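Local atomic coordinates of iron-regulated ABC transporter siderophore-binding protein SirA (Staphylococcus aureus subsp. aureus, PDB entry 3MWF), a protein that binds the ferric siderophore staphyloferrin B and probably hands it to a membrane ABC transporter for iron uptake. Residues P216-D221 against K249-L254; V24-Q29 against V43-S48; A145-D150 against L291-Q296. One frame throughout, in Å; residues are numbered along the deposited sequence.

Contact 1. Residues P216-D221 against K249-L254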
ATOM      1  N   PRO A 216      -3.735  23.159   6.205  1.00 14.11           N
ATOM      2  CA  PRO A 216      -5.191  23.002   6.285  1.00 13.73           C
ATOM      3  C   PRO A 216      -5.824  21.925   5.411  1.00 13.27           C
ATOM      4  O   PRO A 216      -6.912  21.458   5.731  1.00 13.69           O
ATOM      5  CB  PRO A 216      -5.698  24.403   5.905  1.00 14.91           C
ATOM      6  CG  PRO A 216      -4.635  25.299   6.494  1.00 15.39           C
ATOM      7  CD  PRO A 216      -3.351  24.584   6.139  1.00 14.00           C
ATOM      8  N   LEU A 217      -5.169  21.545   4.304  1.00 12.93           N
ATOM      9  CA  LEU A 217      -5.658  20.470   3.461  1.00 12.24           C
ATOM     10  C   LEU A 217      -5.751  19.128   4.213  1.00 11.14           C
ATOM     11  O   LEU A 217      -6.511  18.237   3.805  1.00 12.69           O
ATOM     12  CB  LEU A 217      -4.806  20.352   2.174  1.00 11.70           C
ATOM     13  CG  LEU A 217      -5.279  19.429   1.043  1.00 12.14           C
ATOM     14  CD1 LEU A 217      -6.664  19.866   0.533  1.00 11.52           C
ATOM     15  CD2 LEU A 217      -4.251  19.402  -0.131  1.00 11.84           C
ATOM     16  N   MET A 218      -4.982  19.006   5.296  1.00 11.29           N
ATOM     17  CA  MET A 218      -4.957  17.813   6.127  1.00 12.05           C
ATOM     18  C   MET A 218      -6.147  17.714   7.065  1.00 12.42           C
ATOM     19  O   MET A 218      -6.304  16.708   7.772  1.00 12.23           O
ATOM     20  CB  MET A 218      -3.694  17.862   7.017  1.00 12.18           C
ATOM     21  CG  MET A 218      -2.411  17.888   6.207  1.00 13.16           C
ATOM     22  SD  MET A 218      -1.054  18.120   7.379  1.00 16.46           S
ATOM     23  CE  MET A 218       0.284  18.183   6.212  1.00 18.65           C
ATOM     24  N   ASN A 219      -6.968  18.770   7.146  1.00 11.87           N
ATOM     25  CA  ASN A 219      -7.968  18.798   8.218  1.00 12.36           C
ATOM     26  C   ASN A 219      -8.876  17.568   8.227  1.00 13.06           C
ATOM     27  O   ASN A 219      -9.304  17.093   7.183  1.00 13.64           O
ATOM     28  CB  ASN A 219      -8.825  20.077   8.169  1.00 12.00           C
ATOM     29  CG  ASN A 219      -9.493  20.344   9.511  1.00 16.10           C
ATOM     30  OD1 ASN A 219      -8.935  20.009  10.579  1.00 16.93           O
ATOM     31  ND2 ASN A 219     -10.707  20.893   9.472  1.00 16.01           N
ATOM     32  N   ALA A 220      -9.161  17.056   9.427  1.00 12.41           N
ATOM     33  CA  ALA A 220      -9.899  15.829   9.615  1.00 13.19           C
ATOM     34  C   ALA A 220     -10.312  15.747  11.075  1.00 13.21           C
ATOM     35  O   ALA A 220      -9.767  16.466  11.923  1.00 14.27           O
ATOM     36  CB  ALA A 220      -9.014  14.624   9.261  1.00 13.00           C
ATOM     37  N   ASP A 221     -11.291  14.897  11.359  1.00 14.89           N
ATOM     38  CA  ASP A 221     -11.645  14.548  12.753  1.00 15.41           C
ATOM     39  C   ASP A 221     -10.589  13.678  13.451  1.00 16.28           C
ATOM     40  O   ASP A 221     -10.430  13.753  14.669  1.00 16.06           O
ATOM     41  CB  ASP A 221     -12.984  13.845  12.781  1.00 16.76           C
ATOM     42  CG  ASP A 221     -14.071  14.679  12.135  1.00 16.57           C
ATOM     43  OD1 ASP A 221     -14.131  15.892  12.414  1.00 18.81           O
ATOM     44  OD2 ASP A 221     -14.814  14.111  11.326  1.00 17.75           O
ATOM     45  N   LYS A 249       1.691  26.969  13.674  1.00 19.19           N
ATOM     46  CA  LYS A 249       0.333  27.401  14.058  1.00 19.30           C
ATOM     47  C   LYS A 249      -0.740  26.696  13.224  1.00 18.59           C
ATOM     48  O   LYS A 249      -1.832  26.415  13.725  1.00 18.74           O
ATOM     49  CB  LYS A 249       0.179  28.923  13.967  1.00 20.54           C
ATOM     50  CG  LYS A 249       0.394  29.526  12.577  1.00 25.22           C
ATOM     51  CD  LYS A 249      -0.638  30.613  12.207  1.00 33.56           C
ATOM     52  CE  LYS A 249      -0.586  31.868  13.087  1.00 35.98           C
ATOM     53  NZ  LYS A 249      -1.731  32.790  12.742  1.00 37.24           N
ATOM     54  N   GLU A 250      -0.404  26.398  11.961  1.00 16.91           N
ATOM     55  CA  GLU A 250      -1.354  25.677  11.082  1.00 16.52           C
ATOM     56  C   GLU A 250      -1.701  24.301  11.631  1.00 15.39           C
ATOM     57  O   GLU A 250      -2.861  23.910  11.664  1.00 15.81           O
ATOM     58  CB  GLU A 250      -0.817  25.553   9.644  1.00 16.56           C
ATOM     59  CG  GLU A 250      -0.717  26.870   8.867  1.00 18.23           C
ATOM     60  CD  GLU A 250       0.575  27.663   9.103  1.00 23.86           C
ATOM     61  OE1 GLU A 250       1.459  27.241   9.901  1.00 23.93           O
ATOM     62  OE2 GLU A 250       0.727  28.725   8.449  1.00 27.44           O
ATOM     63  N   TRP A 251      -0.688  23.566  12.095  1.00 15.06           N
ATOM     64  CA  TRP A 251      -0.935  22.248  12.621  1.00 15.48           C
ATOM     65  C   TRP A 251      -1.805  22.344  13.884  1.00 16.04           C
ATOM     66  O   TRP A 251      -2.732  21.569  14.082  1.00 15.75           O
ATOM     67  CB  TRP A 251       0.406  21.557  12.922  1.00 14.94           C
ATOM     68  CG  TRP A 251       0.259  20.176  13.480  1.00 16.91           C
ATOM     69  CD1 TRP A 251       0.269  19.825  14.803  1.00 17.71           C
ATOM     70  CD2 TRP A 251       0.125  18.950  12.739  1.00 15.97           C
ATOM     71  NE1 TRP A 251       0.143  18.469  14.927  1.00 18.45           N
ATOM     72  CE2 TRP A 251       0.057  17.906  13.673  1.00 17.24           C
ATOM     73  CE3 TRP A 251       0.078  18.638  11.362  1.00 17.07           C
ATOM     74  CZ2 TRP A 251      -0.089  16.565  13.295  1.00 18.18           C
ATOM     75  CZ3 TRP A 251      -0.057  17.298  10.978  1.00 17.23           C
ATOM     76  CH2 TRP A 251      -0.146  16.278  11.947  1.00 18.93           C
ATOM     77  N   LYS A 252      -1.490  23.317  14.722  1.00 16.63           N
ATOM     78  CA  LYS A 252      -2.180  23.446  16.002  1.00 17.90           C
ATOM     79  C   LYS A 252      -3.656  23.827  15.837  1.00 17.96           C
ATOM     80  O   LYS A 252      -4.458  23.627  16.748  1.00 18.75           O
ATOM     81  CB  LYS A 252      -1.428  24.417  16.883  1.00 18.75           C
ATOM     82  CG  LYS A 252      -0.054  23.851  17.179  1.00 21.75           C
ATOM     83  CD  LYS A 252       0.829  24.802  17.930  1.00 28.59           C
ATOM     84  CE  LYS A 252       2.188  24.135  18.138  1.00 31.08           C
ATOM     85  NZ  LYS A 252       2.051  22.623  18.252  1.00 35.31           N
ATOM     86  N   ASN A 253      -4.007  24.292  14.645  1.00 17.88           N
ATOM     87  CA  ASN A 253      -5.391  24.663  14.350  1.00 18.23           C
ATOM     88  C   ASN A 253      -6.217  23.570  13.680  1.00 17.98           C
ATOM     89  O   ASN A 253      -7.441  23.702  13.545  1.00 18.36           O
ATOM     90  CB  ASN A 253      -5.434  25.953  13.550  1.00 18.49           C
ATOM     91  CG  ASN A 253      -5.331  27.182  14.441  1.00 23.29           C
ATOM     92  OD1 ASN A 253      -6.337  27.758  14.817  1.00 27.78           O
ATOM     93  ND2 ASN A 253      -4.125  27.535  14.827  1.00 27.47           N
ATOM     94  N   LEU A 254      -5.577  22.458  13.311  1.00 16.09           N
ATOM     95  CA  LEU A 254      -6.321  21.331  12.776  1.00 15.98           C
ATOM     96  C   LEU A 254      -7.311  20.817  13.822  1.00 16.22           C
ATOM     97  O   LEU A 254      -6.975  20.732  15.017  1.00 17.30           O
ATOM     98  CB  LEU A 254      -5.377  20.187  12.356  1.00 14.86           C
ATOM     99  CG  LEU A 254      -4.407  20.512  11.226  1.00 14.46           C
ATOM    100  CD1 LEU A 254      -3.329  19.429  11.118  1.00 11.31           C
ATOM    101  CD2 LEU A 254      -5.152  20.619   9.894  1.00 16.08           C
TER

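Contact 2. Residues V24-Q29 against V43-S48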
ATOM      1  N   VAL A  24       7.404 -17.624  -9.923  0.50 18.65           N
ATOM      2  CA  VAL A  24       6.957 -16.245 -10.123  0.50 17.56           C
ATOM      3  C   VAL A  24       7.930 -15.245  -9.503  0.50 17.11           C
ATOM      4  O   VAL A  24       8.484 -15.494  -8.424  0.50 16.72           O
ATOM      5  CB  VAL A  24       5.511 -16.031  -9.597  0.50 17.89           C
ATOM      6  CG1 VAL A  24       5.454 -16.186  -8.090  0.50 17.29           C
ATOM      7  CG2 VAL A  24       4.965 -14.661 -10.016  0.50 18.39           C
ATOM      8  N   VAL A  25       8.163 -14.141 -10.214  1.00 16.29           N
ATOM      9  CA  VAL A  25       9.005 -13.046  -9.752  1.00 15.22           C
ATOM     10  C   VAL A  25       8.075 -11.861  -9.542  1.00 15.29           C
ATOM     11  O   VAL A  25       7.339 -11.491 -10.448  1.00 15.54           O
ATOM     12  CB  VAL A  25      10.124 -12.711 -10.755  1.00 14.63           C
ATOM     13  CG1 VAL A  25      10.809 -11.386 -10.396  1.00 15.48           C
ATOM     14  CG2 VAL A  25      11.149 -13.863 -10.792  1.00 14.79           C
ATOM     15  N   THR A  26       8.128 -11.272  -8.349  1.00 13.90           N
ATOM     16  CA  THR A  26       7.250 -10.155  -7.982  1.00 12.47           C
ATOM     17  C   THR A  26       8.052  -8.881  -7.885  1.00 12.08           C
ATOM     18  O   THR A  26       9.033  -8.809  -7.132  1.00 13.22           O
ATOM     19  CB  THR A  26       6.495 -10.458  -6.665  1.00 12.92           C
ATOM     20  OG1 THR A  26       7.420 -10.968  -5.684  1.00 12.09           O
ATOM     21  CG2 THR A  26       5.402 -11.468  -6.909  1.00 13.02           C
ATOM     22  N   LEU A  27       7.634  -7.860  -8.641  1.00 11.42           N
ATOM     23  CA  LEU A  27       8.407  -6.609  -8.786  1.00 10.46           C
ATOM     24  C   LEU A  27       7.863  -5.414  -8.016  1.00 10.69           C
ATOM     25  O   LEU A  27       8.331  -4.304  -8.209  1.00 11.62           O
ATOM     26  CB  LEU A  27       8.540  -6.233 -10.271  1.00 10.02           C
ATOM     27  CG  LEU A  27       9.251  -7.316 -11.108  1.00 11.53           C
ATOM     28  CD1 LEU A  27       9.414  -6.818 -12.536  1.00 11.47           C
ATOM     29  CD2 LEU A  27      10.621  -7.652 -10.535  1.00 13.25           C
ATOM     30  N   TYR A  28       6.864  -5.642  -7.165  1.00 10.77           N
ATOM     31  CA  TYR A  28       6.555  -4.635  -6.154  1.00 12.04           C
ATOM     32  C   TYR A  28       6.136  -5.285  -4.843  1.00 11.53           C
ATOM     33  O   TYR A  28       5.699  -6.425  -4.840  1.00 11.69           O
ATOM     34  CB  TYR A  28       5.509  -3.631  -6.656  1.00 11.34           C
ATOM     35  CG  TYR A  28       4.176  -4.154  -7.098  1.00 11.88           C
ATOM     36  CD1 TYR A  28       3.969  -4.532  -8.436  1.00 10.38           C
ATOM     37  CD2 TYR A  28       3.077  -4.152  -6.229  1.00 11.79           C
ATOM     38  CE1 TYR A  28       2.697  -4.944  -8.872  1.00 11.93           C
ATOM     39  CE2 TYR A  28       1.814  -4.581  -6.651  1.00 12.63           C
ATOM     40  CZ  TYR A  28       1.628  -4.936  -7.981  1.00 12.78           C
ATOM     41  OH  TYR A  28       0.395  -5.343  -8.436  1.00 14.33           O
ATOM     42  N   GLN A  29       6.264  -4.545  -3.734  1.00 11.07           N
ATOM     43  CA  GLN A  29       6.054  -5.138  -2.406  1.00 11.89           C
ATOM     44  C   GLN A  29       4.730  -5.882  -2.303  1.00 12.15           C
ATOM     45  O   GLN A  29       4.668  -6.985  -1.770  1.00 12.36           O
ATOM     46  CB  GLN A  29       6.047  -4.018  -1.350  1.00 11.42           C
ATOM     47  CG  GLN A  29       7.175  -2.978  -1.496  1.00 10.81           C
ATOM     48  CD  GLN A  29       8.552  -3.575  -1.300  1.00 14.97           C
ATOM     49  OE1 GLN A  29       8.791  -4.284  -0.331  1.00 14.34           O
ATOM     50  NE2 GLN A  29       9.470  -3.296  -2.239  1.00 12.37           N
ATOM     51  N   VAL A  43      10.022 -17.078  -6.594  1.00 18.14           N
ATOM     52  CA  VAL A  43      11.421 -17.449  -6.744  1.00 17.99           C
ATOM     53  C   VAL A  43      12.333 -16.228  -6.676  1.00 17.33           C
ATOM     54  O   VAL A  43      13.527 -16.337  -6.363  1.00 17.82           O
ATOM     55  CB  VAL A  43      11.683 -18.332  -7.991  1.00 18.53           C
ATOM     56  CG1 VAL A  43      10.845 -19.620  -7.870  1.00 18.36           C
ATOM     57  CG2 VAL A  43      11.393 -17.575  -9.303  1.00 18.61           C
ATOM     58  N   GLY A  44      11.748 -15.059  -6.972  1.00 16.33           N
ATOM     59  CA  GLY A  44      12.466 -13.789  -6.949  1.00 15.10           C
ATOM     60  C   GLY A  44      11.524 -12.664  -6.538  1.00 14.90           C
ATOM     61  O   GLY A  44      10.347 -12.708  -6.832  1.00 14.45           O
ATOM     62  N   ALA A  45      12.068 -11.668  -5.852  1.00 14.64           N
ATOM     63  CA  ALA A  45      11.277 -10.504  -5.392  1.00 13.47           C
ATOM     64  C   ALA A  45      12.148  -9.289  -5.331  1.00 13.37           C
ATOM     65  O   ALA A  45      13.350  -9.379  -5.091  1.00 14.15           O
ATOM     66  CB  ALA A  45      10.660 -10.763  -4.031  1.00 14.07           C
ATOM     67  N   VAL A  46      11.548  -8.112  -5.515  1.00 12.75           N
ATOM     68  CA  VAL A  46      12.294  -6.902  -5.230  1.00 12.15           C
ATOM     69  C   VAL A  46      12.553  -6.790  -3.709  1.00 13.00           C
ATOM     70  O   VAL A  46      11.812  -7.347  -2.898  1.00 13.85           O
ATOM     71  CB  VAL A  46      11.585  -5.627  -5.759  1.00 13.50           C
ATOM     72  CG1 VAL A  46      11.685  -5.575  -7.336  1.00 12.01           C
ATOM     73  CG2 VAL A  46      10.125  -5.518  -5.240  1.00 13.70           C
ATOM     74  N   GLU A  47      13.645  -6.127  -3.359  1.00 12.42           N
ATOM     75  CA  GLU A  47      13.973  -5.938  -1.935  1.00 13.66           C
ATOM     76  C   GLU A  47      12.894  -5.098  -1.240  1.00 13.22           C
ATOM     77  O   GLU A  47      12.243  -4.269  -1.871  1.00 13.12           O
ATOM     78  CB  GLU A  47      15.345  -5.292  -1.782  1.00 13.80           C
ATOM     79  CG  GLU A  47      15.398  -3.828  -2.033  1.00 15.67           C
ATOM     80  CD  GLU A  47      16.800  -3.273  -1.996  1.00 20.59           C
ATOM     81  OE1 GLU A  47      17.759  -4.072  -1.994  1.00 22.33           O
ATOM     82  OE2 GLU A  47      16.926  -2.035  -2.019  1.00 20.99           O
ATOM     83  N   SER A  48      12.720  -5.312   0.054  1.00 13.14           N
ATOM     84  CA  SER A  48      11.818  -4.492   0.842  1.00 12.00           C
ATOM     85  C   SER A  48      12.332  -3.064   0.944  1.00 11.86           C
ATOM     86  O   SER A  48      13.538  -2.805   0.861  1.00 12.47           O
ATOM     87  CB  SER A  48      11.641  -5.101   2.238  1.00 13.16           C
ATOM     88  OG  SER A  48      12.922  -5.329   2.843  1.00 12.93           O
TER

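Contact 3. Residues A145-D150 against L291-Q296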
ATOM      1  N   ALA A 145     -16.790  -4.734   6.532  1.00 20.64           N
ATOM      2  CA  ALA A 145     -18.203  -4.642   6.981  1.00 21.51           C
ATOM      3  C   ALA A 145     -18.319  -4.607   8.506  1.00 21.45           C
ATOM      4  O   ALA A 145     -19.057  -3.776   9.062  1.00 21.43           O
ATOM      5  CB  ALA A 145     -19.053  -5.787   6.379  1.00 22.70           C
ATOM      6  N   ALA A 146     -17.593  -5.493   9.187  1.00 21.02           N
ATOM      7  CA  ALA A 146     -17.563  -5.508  10.652  1.00 20.48           C
ATOM      8  C   ALA A 146     -16.997  -4.227  11.236  1.00 19.96           C
ATOM      9  O   ALA A 146     -17.484  -3.730  12.245  1.00 20.09           O
ATOM     10  CB  ALA A 146     -16.755  -6.717  11.168  1.00 21.28           C
ATOM     11  N   PHE A 147     -15.950  -3.680  10.605  1.00 18.04           N
ATOM     12  CA  PHE A 147     -15.401  -2.440  11.102  1.00 17.67           C
ATOM     13  C   PHE A 147     -16.418  -1.289  11.031  1.00 18.06           C
ATOM     14  O   PHE A 147     -16.528  -0.484  11.967  1.00 18.22           O
ATOM     15  CB  PHE A 147     -14.126  -2.023  10.351  1.00 16.64           C
ATOM     16  CG  PHE A 147     -13.545  -0.727  10.877  1.00 15.89           C
ATOM     17  CD1 PHE A 147     -12.642  -0.735  11.942  1.00 15.61           C
ATOM     18  CD2 PHE A 147     -13.955   0.511  10.346  1.00 16.50           C
ATOM     19  CE1 PHE A 147     -12.131   0.445  12.456  1.00 18.01           C
ATOM     20  CE2 PHE A 147     -13.447   1.708  10.871  1.00 18.84           C
ATOM     21  CZ  PHE A 147     -12.540   1.680  11.916  1.00 20.07           C
ATOM     22  N   GLN A 148     -17.115  -1.203   9.908  1.00 19.21           N
ATOM     23  CA  GLN A 148     -18.138  -0.159   9.714  1.00 20.32           C
ATOM     24  C   GLN A 148     -19.225  -0.258  10.797  1.00 21.29           C
ATOM     25  O   GLN A 148     -19.600   0.759  11.387  1.00 21.83           O
ATOM     26  CB  GLN A 148     -18.746  -0.267   8.327  1.00 20.75           C
ATOM     27  CG  GLN A 148     -17.739   0.181   7.248  1.00 22.48           C
ATOM     28  CD  GLN A 148     -18.370   0.445   5.922  1.00 27.28           C
ATOM     29  OE1 GLN A 148     -17.764   0.210   4.871  1.00 28.57           O
ATOM     30  NE2 GLN A 148     -19.597   0.948   5.944  1.00 29.66           N
ATOM     31  N   LYS A 149     -19.656  -1.481  11.088  1.00 22.12           N
ATOM     32  CA  LYS A 149     -20.632  -1.711  12.173  1.00 22.56           C
ATOM     33  C   LYS A 149     -20.122  -1.246  13.539  1.00 22.20           C
ATOM     34  O   LYS A 149     -20.822  -0.528  14.252  1.00 22.26           O
ATOM     35  CB  LYS A 149     -21.071  -3.184  12.228  1.00 23.23           C
ATOM     36  CG  LYS A 149     -21.831  -3.677  11.008  1.00 26.51           C
ATOM     37  CD  LYS A 149     -22.473  -5.061  11.297  1.00 32.63           C
ATOM     38  CE  LYS A 149     -22.567  -5.964  10.060  1.00 35.64           C
ATOM     39  NZ  LYS A 149     -22.899  -5.236   8.808  1.00 39.22           N
ATOM     40  N   ASP A 150     -18.898  -1.631  13.895  1.00 21.78           N
ATOM     41  CA  ASP A 150     -18.300  -1.274  15.169  1.00 22.30           C
ATOM     42  C   ASP A 150     -18.007   0.227  15.276  1.00 22.65           C
ATOM     43  O   ASP A 150     -18.115   0.818  16.357  1.00 23.36           O
ATOM     44  CB  ASP A 150     -17.015  -2.084  15.396  1.00 22.33           C
ATOM     45  CG  ASP A 150     -17.263  -3.594  15.440  1.00 24.55           C
ATOM     46  OD1 ASP A 150     -18.399  -4.007  15.782  1.00 25.97           O
ATOM     47  OD2 ASP A 150     -16.331  -4.376  15.143  1.00 23.06           O
ATOM     48  N   LEU A 291      -8.054   3.707  17.710  1.00 23.00           N
ATOM     49  CA  LEU A 291      -9.322   4.440  17.879  1.00 23.82           C
ATOM     50  C   LEU A 291     -10.129   3.989  19.104  1.00 25.36           C
ATOM     51  O   LEU A 291     -11.192   4.549  19.385  1.00 25.00           O
ATOM     52  CB  LEU A 291     -10.174   4.356  16.606  1.00 23.65           C
ATOM     53  CG  LEU A 291      -9.534   5.045  15.387  1.00 21.78           C
ATOM     54  CD1 LEU A 291     -10.474   4.981  14.230  1.00 20.43           C
ATOM     55  CD2 LEU A 291      -9.250   6.481  15.743  1.00 23.70           C
ATOM     56  N   ASN A 292      -9.615   2.978  19.805  0.50 25.45           N
ATOM     57  CA  ASN A 292     -10.296   2.394  20.960  0.50 26.35           C
ATOM     58  C   ASN A 292     -11.746   2.048  20.614  0.50 26.77           C
ATOM     59  O   ASN A 292     -12.681   2.533  21.255  0.50 26.88           O
ATOM     60  CB  ASN A 292     -10.216   3.344  22.156  0.50 26.01           C
ATOM     61  CG  ASN A 292     -10.689   2.701  23.445  0.50 25.67           C
ATOM     62  OD1 ASN A 292     -10.518   1.501  23.647  0.50 23.98           O
ATOM     63  ND2 ASN A 292     -11.283   3.500  24.320  0.50 24.97           N
ATOM     64  N   ILE A 293     -11.910   1.235  19.568  1.00 27.41           N
ATOM     65  CA  ILE A 293     -13.206   0.772  19.103  1.00 28.07           C
ATOM     66  C   ILE A 293     -13.397  -0.670  19.573  1.00 30.41           C
ATOM     67  O   ILE A 293     -12.535  -1.516  19.369  1.00 29.70           O
ATOM     68  CB  ILE A 293     -13.309   0.822  17.552  1.00 28.35           C
ATOM     69  CG1 ILE A 293     -13.192   2.268  17.045  1.00 26.68           C
ATOM     70  CG2 ILE A 293     -14.598   0.158  17.060  1.00 25.41           C
ATOM     71  CD1 ILE A 293     -13.058   2.370  15.508  1.00 25.72           C
ATOM     72  N   GLU A 294     -14.524  -0.937  20.220  1.00 32.69           N
ATOM     73  CA  GLU A 294     -14.842  -2.285  20.668  1.00 36.01           C
ATOM     74  C   GLU A 294     -15.255  -3.163  19.497  1.00 37.43           C
ATOM     75  O   GLU A 294     -16.147  -2.797  18.709  1.00 37.15           O
ATOM     76  CB  GLU A 294     -15.955  -2.238  21.709  1.00 36.00           C
ATOM     77  CG  GLU A 294     -15.799  -3.274  22.797  1.00 39.48           C
ATOM     78  CD  GLU A 294     -16.252  -2.744  24.131  1.00 43.21           C
ATOM     79  OE1 GLU A 294     -15.404  -2.664  25.043  1.00 45.80           O
ATOM     80  OE2 GLU A 294     -17.443  -2.374  24.259  1.00 45.52           O
ATOM     81  N   LYS A 295     -14.600  -4.320  19.385  1.00 40.08           N
ATOM     82  CA  LYS A 295     -14.878  -5.277  18.304  1.00 42.67           C
ATOM     83  C   LYS A 295     -16.262  -5.888  18.440  1.00 43.94           C
ATOM     84  O   LYS A 295     -16.672  -6.705  17.611  1.00 45.04           O
ATOM     85  CB  LYS A 295     -13.816  -6.379  18.237  1.00 43.10           C
ATOM     86  CG  LYS A 295     -12.471  -5.931  17.678  1.00 44.52           C
ATOM     87  CD  LYS A 295     -11.699  -7.105  17.087  1.00 46.14           C
ATOM     88  CE  LYS A 295     -10.381  -6.654  16.483  1.00 47.98           C
ATOM     89  NZ  LYS A 295      -9.506  -5.975  17.497  1.00 49.23           N
ATOM     90  N   GLN A 296     -16.965  -5.487  19.499  1.00 45.53           N
ATOM     91  CA  GLN A 296     -18.373  -5.828  19.749  1.00 46.43           C
ATOM     92  C   GLN A 296     -19.066  -6.588  18.611  1.00 46.92           C
ATOM     93  O   GLN A 296     -19.339  -6.036  17.539  1.00 47.73           O
ATOM     94  CB  GLN A 296     -19.137  -4.548  20.121  1.00 46.64           C
ATOM     95  CG  GLN A 296     -20.632  -4.543  19.825  1.00 48.12           C
ATOM     96  CD  GLN A 296     -21.085  -3.222  19.223  1.00 49.45           C
ATOM     97  OE1 GLN A 296     -21.889  -2.501  19.816  1.00 50.44           O
ATOM     98  NE2 GLN A 296     -20.558  -2.894  18.044  1.00 49.04           N
TER
HETATM   99  O   HOH W   1     -17.811  -0.419  18.809  1.00 29.67           O

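Contact 1. Residues P216-D221 against K249-L254
Asn219 OD1 accepts the backbone N-H of Asp255, just beyond the 249-254 segment, and rests against the backbone of Leu254, 3.7 Å from Leu254 CA. The amide reaches there because Asn219 CG lies anti to the backbone N (chi1 -160°), which swings the carboxamide across toward the start of helix 255-258, where Leu254 is the N-cap residue. One side-chain oxygen thus ties the loop ahead of strand 222-227 to a helix start.

The rest of what meets across the two segments is mainly apolar. Leu254 has the most surface covered here, and its two methyls do separate jobs. CD2 pushes into the loop, 3.7 Å from Asn219 CA and 4.2 Å from Met218 CB, and Pro216 CA comes loosely near it. CD1 turns back within its own segment and sits over one face of the Trp251 ring, 3.5 Å above the plane and offset toward the rim.

Met218 meets the same indole from another direction. Its extended chain carries SD to the edge of the six-membered ring, 3.8 Å from Trp251 CZ3 and 79° off the ring normal, so the sulfur lies near the ring plane. Further out, Pro216 CD only brushes Glu250 CG at 4.4 Å.

Ile223 of strand 222-227 packs on both Trp251 and Leu254, and Trp245 of helix 236-246 packs on Met218. Helix 249-253 belongs to the helical connection between parallel strands 222-227 and 262-263, and this edge-on Met-aromatic contact helps pack that crossover against the loop leading into strand 222-227.

Contact 2. Residues V24-Q29 against V43-S48
Gln29 sets CG anti to its carbonyl carbon (chi1 -45°) and then bends at chi2 (-64°), which folds its carboxamide back onto the 43-48 segment. NE2 then gives a nearly straight bond to Glu47 O, 3.0 Å long with an N-H...O angle of 174°; the acceptor lies in the amide plane of Gln29. The other end of the amide lies close to the chain, with Gln29 OE1 3.3 Å from Ser48 CA, and the side chain also packs on Trp49, a residue of the siderophore pocket.

Val46 fills the ground between this amide and the strands. Its CG2, set between the backbone N and the carbonyl carbon, presses on the backbone, 3.6 Å from Leu27 C, while CG1 meets Leu27 CD2 at 4.0 Å, the two side chains crossing at about a right angle.

Along the strands themselves the backbones run parallel. Val24 O accepts from Val43 N, Thr26 N donates to Gly44 O over 3.0 Å, and Val46 N reaches Thr26 O over 3.1 Å. The CA-H groups of Val25 and Ala45 add contacts to Gly44 O and Thr26 O. On one side of the sheet Val25 CG2 touches Val43 CG2; on the other Thr26 OG1, which bonds to Thr32 of helix 29-37, lies 3.6 Å from Ala45 CB.

These are adjacent strands of a beta-alpha-beta unit. Past their ends a side chain continues the pairing: NE2 of Gln29 has two acceptors, Glu47 O and Glu71 OE1, which together fix the rotation of the amide, and the carboxylate of Glu71 probably strengthens the grip.

Contact 3. Residues A145-D150 against L291-Q296
Asp150, Ile293 and Phe147 give up the most surface here, and Asp150 gives by far the largest share. Its CB lies 3.5 Å from Glu294 O and 3.7 Å from Ile293 CG2, so the base of the side chain is wedged against the tail while the carboxylate reaches on past it. OD2 is hydrogen-bonded to Tyr288 OH. OD1 has a long, weak bond from Gln296 NE2, and as Gln296 is the last residue modelled, its placement deserves caution.

A water stitches the backbones together, donating to Asp150 O (2.8 Å) and to Glu294 O (2.9 Å).

Ile293 splits its branches between two neighbours. CG2, anti to the backbone N, faces Asp150 O at 3.6 Å; CD1, at the end of the other branch, arrives obliquely at the Phe147 ring, 3.7 Å from CZ. Phe147 and Ile293 cross at about a right angle.

Tyr288 makes an edge-to-face pair with Phe147 and a cation-pi contact with Lys295, and it also touches Ile293. The C-terminal tail, leaving helix 277-290 through a Schellman motif at Asn292, is thereby laid against helix 130-155, whose Lys154 and Tyr155 also touch Ile293.

How the contacts relate
Contact 2 lies in one lobe and contact 1 in the other, on opposite sides of the chain's centre with their own centres 38 Å apart; staphyloferrin B is bound in the cleft between the lobes. Of the three, contact 2 has the clearest link to the ligand: the Gln29 side chain is about 7 Å from the siderophore and about 10 Å from the iron(III) ion. Contacts 1 and 3 are structural packing, about 7 Å apart at their nearest atoms. Contact 3 pins the C-terminal tail to helix 130-155, which connects the two lobes, as in helical-bridge siderophore-binding proteins. Its nearest atoms are about 23 Å from contact 2.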